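Local coordinates for protein ML032222a iGluR (Mnemiopsis leidyi, PDB 4YKI) that binds glycine as the ligand-binding domain of an ionotropic glutamate receptor, probably a subunit of a glycine-activated ion channel, at residues K3-R8 and S222-L227; G7-L12 and T52-Q57; G142-E147 and F185-P190; T148-H153 and E207-F212. All coordinates share one frame; numbering follows the deposited sequence.

The four contacts fall into two groups. Interactions 1 and 2 share Gly7 and Arg8, and their centres lie about 12 Å apart. They meet where Leu5 CD2 packs on Leu10 CD2 at 3.7 Å. Interactions 3 and 4 share helix 145-152, with centres about 9 Å apart. They join through His145 NE2 and Phe212 CD1, 3.4 Å from each other. Interaction 3 holds the bound glycine through Arg144, His145 and Glu188. Interaction 4 lies next to it, with the Phe212 side chain about 6 Å from the ligand. The centres of interactions 2 and 4 are about 32 Å apart, on opposite sides of the chain's centre.

Interaction 1 of 4, residues K3-R8 and S222-L227; sequences KNLIGR and SPYKSL
Tyr224, Leu5 and Leu227 carry most of this contact. Leu5 CD2 sits over one face of the Tyr224 ring, 3.6 Å from the ring centroid, in a CH-pi contact. It leans toward the CD1 side of the ring. Tyr224 keeps its ring beside its own backbone N (chi1 -52°), which lays the opposite face over Pro223 CG. The ring is thus held between a leucine methyl and a proline. At the far end of the ring, Arg8 CD lies 3.3 Å from Tyr224 OH, and the hydroxyl sits over one face of the guanidinium. Leu227 CD1 reaches Asn4 CB at 3.9 Å. Lys3 CD lies against Pro223 CB, and a water donates to both Lys3 O and Pro223 O. An Asx turn links Ile6 N to Asn4 OD1 at 2.9 Å, and a type II turn runs from Leu5 to Arg8. Tyr224 N is capped by Ser222 OG at 3.0 Å as the chain turns into helix 225-238. The contact joins the start of that helix to the loop before strand 9-13. Leu5 and Leu227 both reach Leu49 of helix 37-49, while Leu5 and Tyr224 pack on Leu10 of the strand.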
# COMPACT_ATOMS: atom_id res chain seq x y z
N LYS B 3 -21.09 -16.18 6.66
CA LYS B 3 -21.52 -15.65 5.35
C LYS B 3 -20.32 -15.61 4.40
O LYS B 3 -19.21 -15.22 4.78
CB LYS B 3 -22.11 -14.23 5.48
CG LYS B 3 -23.42 -14.12 6.26
CD LYS B 3 -23.95 -12.69 6.21
CE LYS B 3 -25.06 -12.45 7.24
NZ LYS B 3 -26.28 -13.26 6.99
N ASN B 4 -20.54 -16.05 3.16
CA ASN B 4 -19.53 -15.90 2.11
C ASN B 4 -20.22 -15.35 0.87
O ASN B 4 -21.38 -14.96 0.93
CB ASN B 4 -18.80 -17.23 1.82
CG ASN B 4 -19.73 -18.34 1.38
OD1 ASN B 4 -20.55 -18.18 0.48
ND2 ASN B 4 -19.60 -19.50 2.03
N LEU B 5 -19.50 -15.34 -0.25
CA LEU B 5 -19.99 -14.71 -1.47
C LEU B 5 -20.61 -15.68 -2.47
O LEU B 5 -21.11 -15.26 -3.52
CB LEU B 5 -18.85 -13.94 -2.12
CG LEU B 5 -18.60 -12.55 -1.53
CD1 LEU B 5 -17.24 -12.01 -1.90
CD2 LEU B 5 -19.67 -11.57 -1.97
N ILE B 6 -20.61 -16.97 -2.17
CA ILE B 6 -21.11 -17.94 -3.15
C ILE B 6 -22.61 -17.74 -3.40
O ILE B 6 -23.44 -17.78 -2.48
CB ILE B 6 -20.82 -19.38 -2.70
CG1 ILE B 6 -19.31 -19.59 -2.51
CG2 ILE B 6 -21.34 -20.35 -3.75
CD1 ILE B 6 -18.94 -20.91 -1.86
N GLY B 7 -22.96 -17.51 -4.66
CA GLY B 7 -24.35 -17.28 -5.04
C GLY B 7 -24.85 -15.85 -4.85
O GLY B 7 -25.94 -15.53 -5.29
N ARG B 8 -24.08 -14.98 -4.20
CA ARG B 8 -24.48 -13.60 -4.03
C ARG B 8 -24.45 -12.86 -5.35
O ARG B 8 -23.73 -13.24 -6.26
CB ARG B 8 -23.56 -12.90 -3.02
CG ARG B 8 -23.56 -13.53 -1.63
CD ARG B 8 -24.82 -13.30 -0.82
NE ARG B 8 -24.71 -13.99 0.46
CZ ARG B 8 -25.51 -13.81 1.49
NH1 ARG B 8 -26.49 -12.93 1.45
NH2 ARG B 8 -25.30 -14.50 2.60
N SER B 222 -19.53 -4.69 6.40
CA SER B 222 -19.72 -5.63 5.29
C SER B 222 -19.30 -7.06 5.67
O SER B 222 -18.20 -7.26 6.17
CB SER B 222 -18.87 -5.23 4.08
OG SER B 222 -18.94 -6.23 3.08
N PRO B 223 -20.12 -8.06 5.37
CA PRO B 223 -19.71 -9.44 5.64
C PRO B 223 -18.70 -9.96 4.61
O PRO B 223 -18.23 -11.09 4.77
CB PRO B 223 -21.02 -10.22 5.55
CG PRO B 223 -21.86 -9.42 4.61
CD PRO B 223 -21.51 -7.99 4.87
N TYR B 224 -18.36 -9.17 3.60
CA TYR B 224 -17.52 -9.65 2.51
C TYR B 224 -16.09 -9.13 2.55
O TYR B 224 -15.26 -9.53 1.73
CB TYR B 224 -18.15 -9.24 1.18
CG TYR B 224 -19.62 -9.62 1.06
CD1 TYR B 224 -20.04 -10.92 1.31
CD2 TYR B 224 -20.58 -8.68 0.72
CE1 TYR B 224 -21.37 -11.28 1.21
CE2 TYR B 224 -21.93 -9.03 0.61
CZ TYR B 224 -22.31 -10.33 0.86
OH TYR B 224 -23.65 -10.69 0.78
N LYS B 225 -15.80 -8.24 3.49
CA LYS B 225 -14.50 -7.58 3.56
C LYS B 225 -13.32 -8.55 3.71
O LYS B 225 -12.32 -8.43 3.02
CB LYS B 225 -14.46 -6.51 4.67
CG LYS B 225 -13.07 -5.86 4.82
CD LYS B 225 -13.10 -4.54 5.58
CE LYS B 225 -11.73 -4.15 6.15
NZ LYS B 225 -10.65 -4.08 5.15
N SER B 226 -13.45 -9.50 4.62
CA SER B 226 -12.35 -10.42 4.88
C SER B 226 -11.98 -11.24 3.65
O SER B 226 -10.80 -11.44 3.35
CB SER B 226 -12.70 -11.34 6.06
OG SER B 226 -12.79 -10.59 7.27
N LEU B 227 -12.97 -11.72 2.91
CA LEU B 227 -12.74 -12.45 1.67
C LEU B 227 -12.14 -11.58 0.58
O LEU B 227 -11.19 -11.98 -0.10
CB LEU B 227 -14.03 -13.08 1.17
CG LEU B 227 -14.47 -14.32 1.94
CD1 LEU B 227 -15.90 -14.70 1.61
CD2 LEU B 227 -13.52 -15.46 1.62
O HOH W 1 -18.73 -13.18 6.55

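Interaction 2 of 4, residues G7-L12 and T52-Q57; sequences GRHLRL and TYEYIQ
His9 has its ring trans to the backbone N (chi1 -178°), which swings it across to Thr52 and Glu54. Glu54 CG stands between its own N and carbonyl carbon (chi1 67°), and the extended chain beyond it brings the carboxylate to the ring. The two strands, 9-13 and 52-56, are parallel neighbours in a three-stranded parallel sheet. With helix 37-49 in the connection between them, they form a beta-alpha-beta crossover, consistent with the periplasmic-binding-protein-like family of this domain. Backbone bonds alternate along the pair: Leu10 N to Thr52 O, Glu54 N to Leu10 O, Leu12 N to Glu54 O and Ile56 N to Leu12 O. Leu10, Leu12, Tyr53 and Tyr55 share the face turned to the helix, where Leu12 and Tyr53 both touch its valines. Leu12 CB meets Tyr55 CD1 at 3.8 Å, and Leu12 CD1 lies equally close to Tyr53 CB. On the other face, Ile56 CD1 lies alongside the CB and CG of Arg11, whose guanidinium is paired with Asp86. The His9 ring is bonded at both nitrogens, which fixes its rotation. ND1 is 2.7 Å from Thr52 OG1, and NE2 donates in the ring plane to the anti lone pair of Glu54 OE1 at 2.8 Å.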
# COMPACT_ATOMS: atom_id res chain seq x y z
N GLY B 7 -22.96 -17.51 -4.66
CA GLY B 7 -24.35 -17.28 -5.04
C GLY B 7 -24.85 -15.85 -4.85
O GLY B 7 -25.94 -15.53 -5.29
N ARG B 8 -24.08 -14.98 -4.20
CA ARG B 8 -24.48 -13.60 -4.03
C ARG B 8 -24.45 -12.86 -5.35
O ARG B 8 -23.73 -13.24 -6.26
CB ARG B 8 -23.56 -12.90 -3.02
CG ARG B 8 -23.56 -13.53 -1.63
CD ARG B 8 -24.82 -13.30 -0.82
NE ARG B 8 -24.71 -13.99 0.46
CZ ARG B 8 -25.51 -13.81 1.49
NH1 ARG B 8 -26.49 -12.93 1.45
NH2 ARG B 8 -25.30 -14.50 2.60
N HIS B 9 -25.25 -11.81 -5.44
CA HIS B 9 -25.22 -10.89 -6.57
C HIS B 9 -24.79 -9.52 -6.06
O HIS B 9 -25.54 -8.86 -5.35
CB HIS B 9 -26.59 -10.77 -7.25
CG HIS B 9 -26.57 -9.86 -8.44
ND1 HIS B 9 -25.95 -10.22 -9.63
CD2 HIS B 9 -27.02 -8.60 -8.61
CE1 HIS B 9 -26.06 -9.22 -10.48
NE2 HIS B 9 -26.70 -8.22 -9.89
N LEU B 10 -23.58 -9.12 -6.41
CA LEU B 10 -23.03 -7.86 -5.97
C LEU B 10 -23.33 -6.72 -6.94
O LEU B 10 -23.20 -6.87 -8.14
CB LEU B 10 -21.51 -7.97 -5.76
CG LEU B 10 -20.99 -8.97 -4.72
CD1 LEU B 10 -19.47 -8.82 -4.57
CD2 LEU B 10 -21.71 -8.80 -3.38
N ARG B 11 -23.70 -5.58 -6.38
CA ARG B 11 -23.81 -4.34 -7.12
C ARG B 11 -22.53 -3.57 -6.87
O ARG B 11 -22.20 -3.28 -5.72
CB ARG B 11 -25.04 -3.54 -6.65
CG ARG B 11 -26.41 -4.24 -6.88
CD ARG B 11 -26.88 -5.20 -5.76
NE ARG B 11 -26.58 -4.63 -4.47
CZ ARG B 11 -27.25 -3.66 -3.86
NH1 ARG B 11 -28.41 -3.24 -4.34
NH2 ARG B 11 -26.74 -3.15 -2.75
N LEU B 12 -21.80 -3.29 -7.94
CA LEU B 12 -20.46 -2.70 -7.83
C LEU B 12 -20.46 -1.28 -8.36
O LEU B 12 -20.82 -1.04 -9.51
CB LEU B 12 -19.45 -3.53 -8.62
CG LEU B 12 -19.35 -5.00 -8.19
CD1 LEU B 12 -18.36 -5.72 -9.09
CD2 LEU B 12 -18.96 -5.12 -6.72
N THR B 52 -22.15 -13.36 -8.75
CA THR B 52 -22.44 -12.62 -9.97
C THR B 52 -22.43 -11.14 -9.63
O THR B 52 -22.42 -10.77 -8.46
CB THR B 52 -23.79 -13.00 -10.57
OG1 THR B 52 -24.83 -12.73 -9.63
CG2 THR B 52 -23.83 -14.46 -10.94
N TYR B 53 -22.40 -10.27 -10.62
CA TYR B 53 -22.29 -8.85 -10.34
C TYR B 53 -22.86 -8.02 -11.47
O TYR B 53 -23.12 -8.50 -12.58
CB TYR B 53 -20.82 -8.45 -10.08
CG TYR B 53 -19.91 -8.71 -11.26
CD1 TYR B 53 -19.37 -9.97 -11.46
CD2 TYR B 53 -19.66 -7.73 -12.20
CE1 TYR B 53 -18.58 -10.24 -12.54
CE2 TYR B 53 -18.87 -7.99 -13.31
CZ TYR B 53 -18.34 -9.26 -13.47
OH TYR B 53 -17.56 -9.58 -14.55
N GLU B 54 -23.06 -6.74 -11.16
CA GLU B 54 -23.34 -5.72 -12.15
C GLU B 54 -22.66 -4.45 -11.68
O GLU B 54 -22.36 -4.31 -10.50
CB GLU B 54 -24.85 -5.48 -12.29
CG GLU B 54 -25.50 -4.88 -11.03
CD GLU B 54 -26.99 -4.79 -11.14
OE1 GLU B 54 -27.66 -5.74 -10.67
OE2 GLU B 54 -27.49 -3.79 -11.69
N TYR B 55 -22.46 -3.51 -12.59
CA TYR B 55 -21.89 -2.23 -12.26
C TYR B 55 -22.96 -1.14 -12.26
O TYR B 55 -23.81 -1.11 -13.15
CB TYR B 55 -20.79 -1.87 -13.27
CG TYR B 55 -19.57 -2.77 -13.27
CD1 TYR B 55 -18.63 -2.69 -12.26
CD2 TYR B 55 -19.34 -3.66 -14.31
CE1 TYR B 55 -17.50 -3.48 -12.28
CE2 TYR B 55 -18.21 -4.46 -14.33
CZ TYR B 55 -17.29 -4.35 -13.32
OH TYR B 55 -16.13 -5.11 -13.35
N ILE B 56 -22.89 -0.26 -11.28
CA ILE B 56 -23.84 0.84 -11.12
C ILE B 56 -23.04 2.14 -10.98
O ILE B 56 -22.20 2.29 -10.09
CB ILE B 56 -24.74 0.66 -9.87
CG1 ILE B 56 -25.54 -0.64 -10.02
CG2 ILE B 56 -25.66 1.90 -9.64
CD1 ILE B 56 -26.59 -0.90 -8.97
N GLN B 57 -23.30 3.06 -11.91
CA GLN B 57 -22.66 4.36 -11.87
C GLN B 57 -23.51 5.36 -11.13
O GLN B 57 -24.72 5.36 -11.26
CB GLN B 57 -22.41 4.86 -13.29
CG GLN B 57 -21.66 3.91 -14.17
CD GLN B 57 -21.18 4.58 -15.42
OE1 GLN B 57 -20.38 5.52 -15.36
NE2 GLN B 57 -21.67 4.12 -16.57
O HOH W 2 -25.96 -14.72 -8.08

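Interaction 3 of 4, residues G142-E147 and F185-P190; sequences GSRHPE and FIDEGP. With GLY (glycine), chain E.
Pro146 and Asp187 bring the two backbones nearest, with CA atoms 5.7 Å apart, where helix 145-152 begins and strand 183-188 ends. This is one wall of the glycine pocket in a periplasmic-binding-protein-like domain. Arg144 and Glu188 each hold the N-cap position of a helix. The Arg144 chain runs extended from CG to NE and grips Asp187 side-on. Arg144 NE meets Asp187 OD1 at 2.7 Å and Arg144 NH2 meets Asp187 OD2 at 2.9 Å, both on syn lone pairs, the planes nearly coplanar. Arg144 NH1 also pairs with Glu17. The ligand CA lies over the centre of the guanidinium, 3.5 Å above its plane. Glu188 OE1 accepts from the glycine N at 2.7 Å; its link to Arg144 NH2 is long and purely electrostatic. Tyr214 and Ser93 hold the Glu188 oxygens from outside. A leucine in place of Arg144 would remove the guanidinium and would probably leave Asp187 and Glu17 without their positive mate and the ligand CA without its flat bed. Arg98 binds the ligand, while His145 contributes a backbone bond from the first turn of its helix, where the helix dipole may favour a carboxylate. His145 N donates to the glycine O at 2.9 Å.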
# COMPACT_ATOMS: atom_id res chain seq x y z
N GLY B 142 -13.98 18.56 -9.02
CA GLY B 142 -14.83 18.61 -7.85
C GLY B 142 -15.28 17.24 -7.37
O GLY B 142 -15.54 16.33 -8.16
N SER B 143 -15.36 17.09 -6.05
CA SER B 143 -15.83 15.86 -5.40
C SER B 143 -15.00 14.64 -5.80
O SER B 143 -15.52 13.56 -6.10
CB SER B 143 -17.31 15.64 -5.68
OG SER B 143 -18.08 16.68 -5.10
N ARG B 144 -13.69 14.81 -5.76
CA ARG B 144 -12.73 13.76 -6.09
C ARG B 144 -11.59 13.90 -5.06
O ARG B 144 -11.43 14.96 -4.44
CB ARG B 144 -12.25 13.97 -7.53
CG ARG B 144 -11.32 12.92 -8.13
CD ARG B 144 -10.80 13.40 -9.47
NE ARG B 144 -9.68 12.61 -10.00
CZ ARG B 144 -9.78 11.45 -10.64
NH1 ARG B 144 -10.96 10.87 -10.83
NH2 ARG B 144 -8.68 10.85 -11.08
N HIS B 145 -10.78 12.86 -4.93
CA HIS B 145 -9.77 12.78 -3.88
C HIS B 145 -8.76 13.93 -3.83
O HIS B 145 -8.50 14.43 -2.75
CB HIS B 145 -9.11 11.41 -3.99
CG HIS B 145 -7.86 11.25 -3.21
ND1 HIS B 145 -7.86 10.99 -1.86
CD2 HIS B 145 -6.57 11.27 -3.62
CE1 HIS B 145 -6.60 10.84 -1.47
NE2 HIS B 145 -5.80 11.00 -2.52
N PRO B 146 -8.16 14.35 -4.95
CA PRO B 146 -7.18 15.44 -4.82
C PRO B 146 -7.78 16.69 -4.17
O PRO B 146 -7.16 17.27 -3.29
CB PRO B 146 -6.72 15.67 -6.27
CG PRO B 146 -6.90 14.32 -6.93
CD PRO B 146 -8.18 13.80 -6.32
N GLU B 147 -8.97 17.09 -4.59
CA GLU B 147 -9.67 18.22 -3.96
C GLU B 147 -9.79 18.01 -2.45
O GLU B 147 -9.52 18.92 -1.67
CB GLU B 147 -11.05 18.38 -4.58
CG GLU B 147 -11.82 19.57 -4.03
CD GLU B 147 -13.27 19.59 -4.46
OE1 GLU B 147 -13.98 18.60 -4.15
OE2 GLU B 147 -13.70 20.58 -5.07
N PHE B 185 -3.14 21.32 -13.98
CA PHE B 185 -4.11 20.35 -13.50
C PHE B 185 -3.44 19.54 -12.40
O PHE B 185 -2.36 19.00 -12.59
CB PHE B 185 -4.58 19.46 -14.66
CG PHE B 185 -5.54 18.35 -14.27
CD1 PHE B 185 -6.50 18.52 -13.28
CD2 PHE B 185 -5.48 17.14 -14.92
CE1 PHE B 185 -7.36 17.47 -12.96
CE2 PHE B 185 -6.34 16.11 -14.59
CZ PHE B 185 -7.26 16.29 -13.60
N ILE B 186 -4.09 19.48 -11.24
CA ILE B 186 -3.57 18.77 -10.08
C ILE B 186 -4.44 17.54 -9.86
O ILE B 186 -5.64 17.69 -9.59
CB ILE B 186 -3.62 19.67 -8.81
CG1 ILE B 186 -2.86 20.98 -9.04
CG2 ILE B 186 -3.06 18.92 -7.58
CD1 ILE B 186 -3.06 22.03 -7.94
N ASP B 187 -3.86 16.36 -9.99
CA ASP B 187 -4.62 15.12 -9.88
C ASP B 187 -3.72 14.00 -9.35
O ASP B 187 -2.93 14.24 -8.44
CB ASP B 187 -5.33 14.76 -11.20
CG ASP B 187 -6.49 13.81 -10.98
OD1 ASP B 187 -7.56 14.28 -10.49
OD2 ASP B 187 -6.32 12.59 -11.22
N GLU B 188 -3.85 12.79 -9.90
CA GLU B 188 -3.23 11.59 -9.33
C GLU B 188 -2.22 11.00 -10.30
O GLU B 188 -2.49 10.85 -11.48
CB GLU B 188 -4.32 10.56 -8.97
CG GLU B 188 -5.36 11.10 -8.02
CD GLU B 188 -6.45 10.11 -7.66
OE1 GLU B 188 -6.64 9.11 -8.40
OE2 GLU B 188 -7.16 10.38 -6.65
N GLY B 189 -1.06 10.63 -9.77
CA GLY B 189 0.05 10.16 -10.57
C GLY B 189 -0.29 9.11 -11.62
O GLY B 189 0.02 9.29 -12.80
N PRO B 190 -0.88 7.98 -11.24
CA PRO B 190 -1.07 6.91 -12.23
C PRO B 190 -2.05 7.28 -13.33
O PRO B 190 -1.90 6.90 -14.49
CB PRO B 190 -1.58 5.74 -11.37
CG PRO B 190 -1.04 6.04 -9.99
CD PRO B 190 -1.13 7.52 -9.86
N GLY E . -9.19 8.21 -7.99
CA GLY E . -10.07 9.36 -7.70
C GLY E . -10.78 9.28 -6.37
O GLY E . -11.46 10.27 -6.02
OXT GLY E . -10.68 8.24 -5.69

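Interaction 4 of 4, residues T148-H153 and E207-F212; sequences TLLKTH and EEFQSF
Leu149 and Gln210 meet through apolar atoms. Leu149 CD1 lies 3.8 Å from Gln210 CG, as the two side chains slide past each other in opposite directions. Gln210 CG stands beside its own backbone N (chi1 -65°), which sets it against the leucine methyl, and the bend at chi2 turns the amide toward His153. Leu149 CD1 also reaches Phe212 CD1 at 4.1 Å, so one methyl serves two residues of the strand. Leu150 CD1 is a looser neighbour of Phe209 CE2, at 4.5 Å.

The polar side is slight. The Gln210 amide comes up to the CD2 corner of the His153 ring, with the two planes 78° apart. His153 ND1 is instead bonded to the backbone N of Asp155. An alanine in place of Gln210 would take away CG and the amide, and would probably leave a gap beside Leu149 CD1 and the His153 ring without the group that lies against it.

The contact packs the latter part of helix 145-152 against strand 202-218. The axes of segments 148-152 and 209-212 come within 11.0 Å, at 116°. Phe212 also meets the His145 ring beside the ligand pocket. Leu149 packs on Glu237 of the second subunit, and Ser211 OG is bonded to Arg236 of that subunit. With apolar carbons doing most of the touching, these segments are probably held by side-chain fit more than by directed bonds.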
# COMPACT_ATOMS: atom_id res chain seq x y z
N THR B 148 -10.21 16.82 -2.04
CA THR B 148 -10.36 16.54 -0.62
C THR B 148 -9.03 16.67 0.12
O THR B 148 -8.97 17.29 1.19
CB THR B 148 -10.96 15.14 -0.42
OG1 THR B 148 -12.33 15.17 -0.81
CG2 THR B 148 -10.90 14.73 1.03
N LEU B 149 -7.97 16.11 -0.44
CA LEU B 149 -6.67 16.23 0.22
C LEU B 149 -6.21 17.66 0.33
O LEU B 149 -5.67 18.05 1.36
CB LEU B 149 -5.59 15.40 -0.47
CG LEU B 149 -5.66 13.89 -0.33
CD1 LEU B 149 -4.31 13.29 -0.80
CD2 LEU B 149 -6.00 13.47 1.09
N LEU B 150 -6.36 18.43 -0.73
CA LEU B 150 -5.92 19.81 -0.68
C LEU B 150 -6.77 20.63 0.32
O LEU B 150 -6.24 21.49 1.01
CB LEU B 150 -5.91 20.45 -2.07
CG LEU B 150 -4.58 20.24 -2.83
CD1 LEU B 150 -4.26 18.79 -3.11
CD2 LEU B 150 -4.63 21.03 -4.12
N LYS B 151 -8.07 20.34 0.39
CA LYS B 151 -8.97 21.08 1.28
C LYS B 151 -8.81 20.72 2.75
O LYS B 151 -9.21 21.50 3.62
CB LYS B 151 -10.43 20.88 0.86
CG LYS B 151 -10.83 21.66 -0.38
CD LYS B 151 -11.05 23.13 -0.06
CE LYS B 151 -12.44 23.36 0.52
NZ LYS B 151 -12.67 24.79 0.88
N THR B 152 -8.25 19.55 3.03
CA THR B 152 -8.06 19.08 4.40
C THR B 152 -6.58 19.20 4.84
O THR B 152 -6.28 18.99 6.01
CB THR B 152 -8.65 17.65 4.61
OG1 THR B 152 -7.95 16.69 3.82
CG2 THR B 152 -10.13 17.61 4.21
N HIS B 153 -5.70 19.62 3.95
CA HIS B 153 -4.28 19.78 4.24
C HIS B 153 -4.12 20.80 5.35
O HIS B 153 -4.85 21.78 5.39
CB HIS B 153 -3.54 20.29 3.00
CG HIS B 153 -2.06 20.10 3.03
ND1 HIS B 153 -1.23 20.84 3.84
CD2 HIS B 153 -1.25 19.29 2.31
CE1 HIS B 153 0.02 20.48 3.63
NE2 HIS B 153 0.03 19.54 2.71
N GLU B 207 7.67 17.64 -7.90
CA GLU B 207 7.57 16.22 -7.64
C GLU B 207 6.17 15.89 -7.14
O GLU B 207 5.43 16.76 -6.71
CB GLU B 207 8.60 15.79 -6.60
CG GLU B 207 10.06 16.07 -6.97
CD GLU B 207 10.52 15.27 -8.16
OE1 GLU B 207 10.25 14.05 -8.18
OE2 GLU B 207 11.14 15.85 -9.07
N GLU B 208 5.86 14.61 -7.13
CA GLU B 208 4.61 14.17 -6.52
C GLU B 208 4.65 14.45 -5.03
O GLU B 208 5.75 14.51 -4.43
CB GLU B 208 4.39 12.70 -6.81
CG GLU B 208 4.20 12.46 -8.28
CD GLU B 208 3.74 11.08 -8.64
OE1 GLU B 208 3.40 10.29 -7.73
OE2 GLU B 208 3.71 10.78 -9.86
N PHE B 209 3.49 14.66 -4.43
CA PHE B 209 3.36 14.88 -2.99
C PHE B 209 2.10 14.19 -2.47
O PHE B 209 1.20 13.91 -3.25
CB PHE B 209 3.36 16.37 -2.64
CG PHE B 209 2.29 17.19 -3.33
CD1 PHE B 209 2.41 17.56 -4.66
CD2 PHE B 209 1.18 17.62 -2.61
CE1 PHE B 209 1.44 18.32 -5.27
CE2 PHE B 209 0.20 18.39 -3.23
CZ PHE B 209 0.35 18.74 -4.54
N GLN B 210 2.08 13.93 -1.17
CA GLN B 210 1.07 13.11 -0.51
C GLN B 210 1.27 11.63 -0.87
O GLN B 210 1.70 11.28 -1.97
CB GLN B 210 -0.38 13.51 -0.83
CG GLN B 210 -0.84 14.87 -0.36
CD GLN B 210 -1.05 14.96 1.15
OE1 GLN B 210 -1.40 13.98 1.84
NE2 GLN B 210 -0.81 16.14 1.68
N SER B 211 0.97 10.78 0.09
CA SER B 211 1.07 9.35 -0.07
C SER B 211 -0.26 8.72 0.25
O SER B 211 -0.78 8.91 1.35
CB SER B 211 2.11 8.84 0.92
OG SER B 211 2.15 7.44 0.97
N PHE B 212 -0.78 7.92 -0.68
CA PHE B 212 -2.04 7.22 -0.48
C PHE B 212 -2.08 5.96 -1.35
O PHE B 212 -1.10 5.63 -2.01
CB PHE B 212 -3.24 8.17 -0.72
CG PHE B 212 -3.30 8.74 -2.10
CD1 PHE B 212 -2.64 9.90 -2.40
CD2 PHE B 212 -4.03 8.12 -3.10
CE1 PHE B 212 -2.67 10.43 -3.67
CE2 PHE B 212 -4.06 8.63 -4.38
CZ PHE B 212 -3.38 9.80 -4.65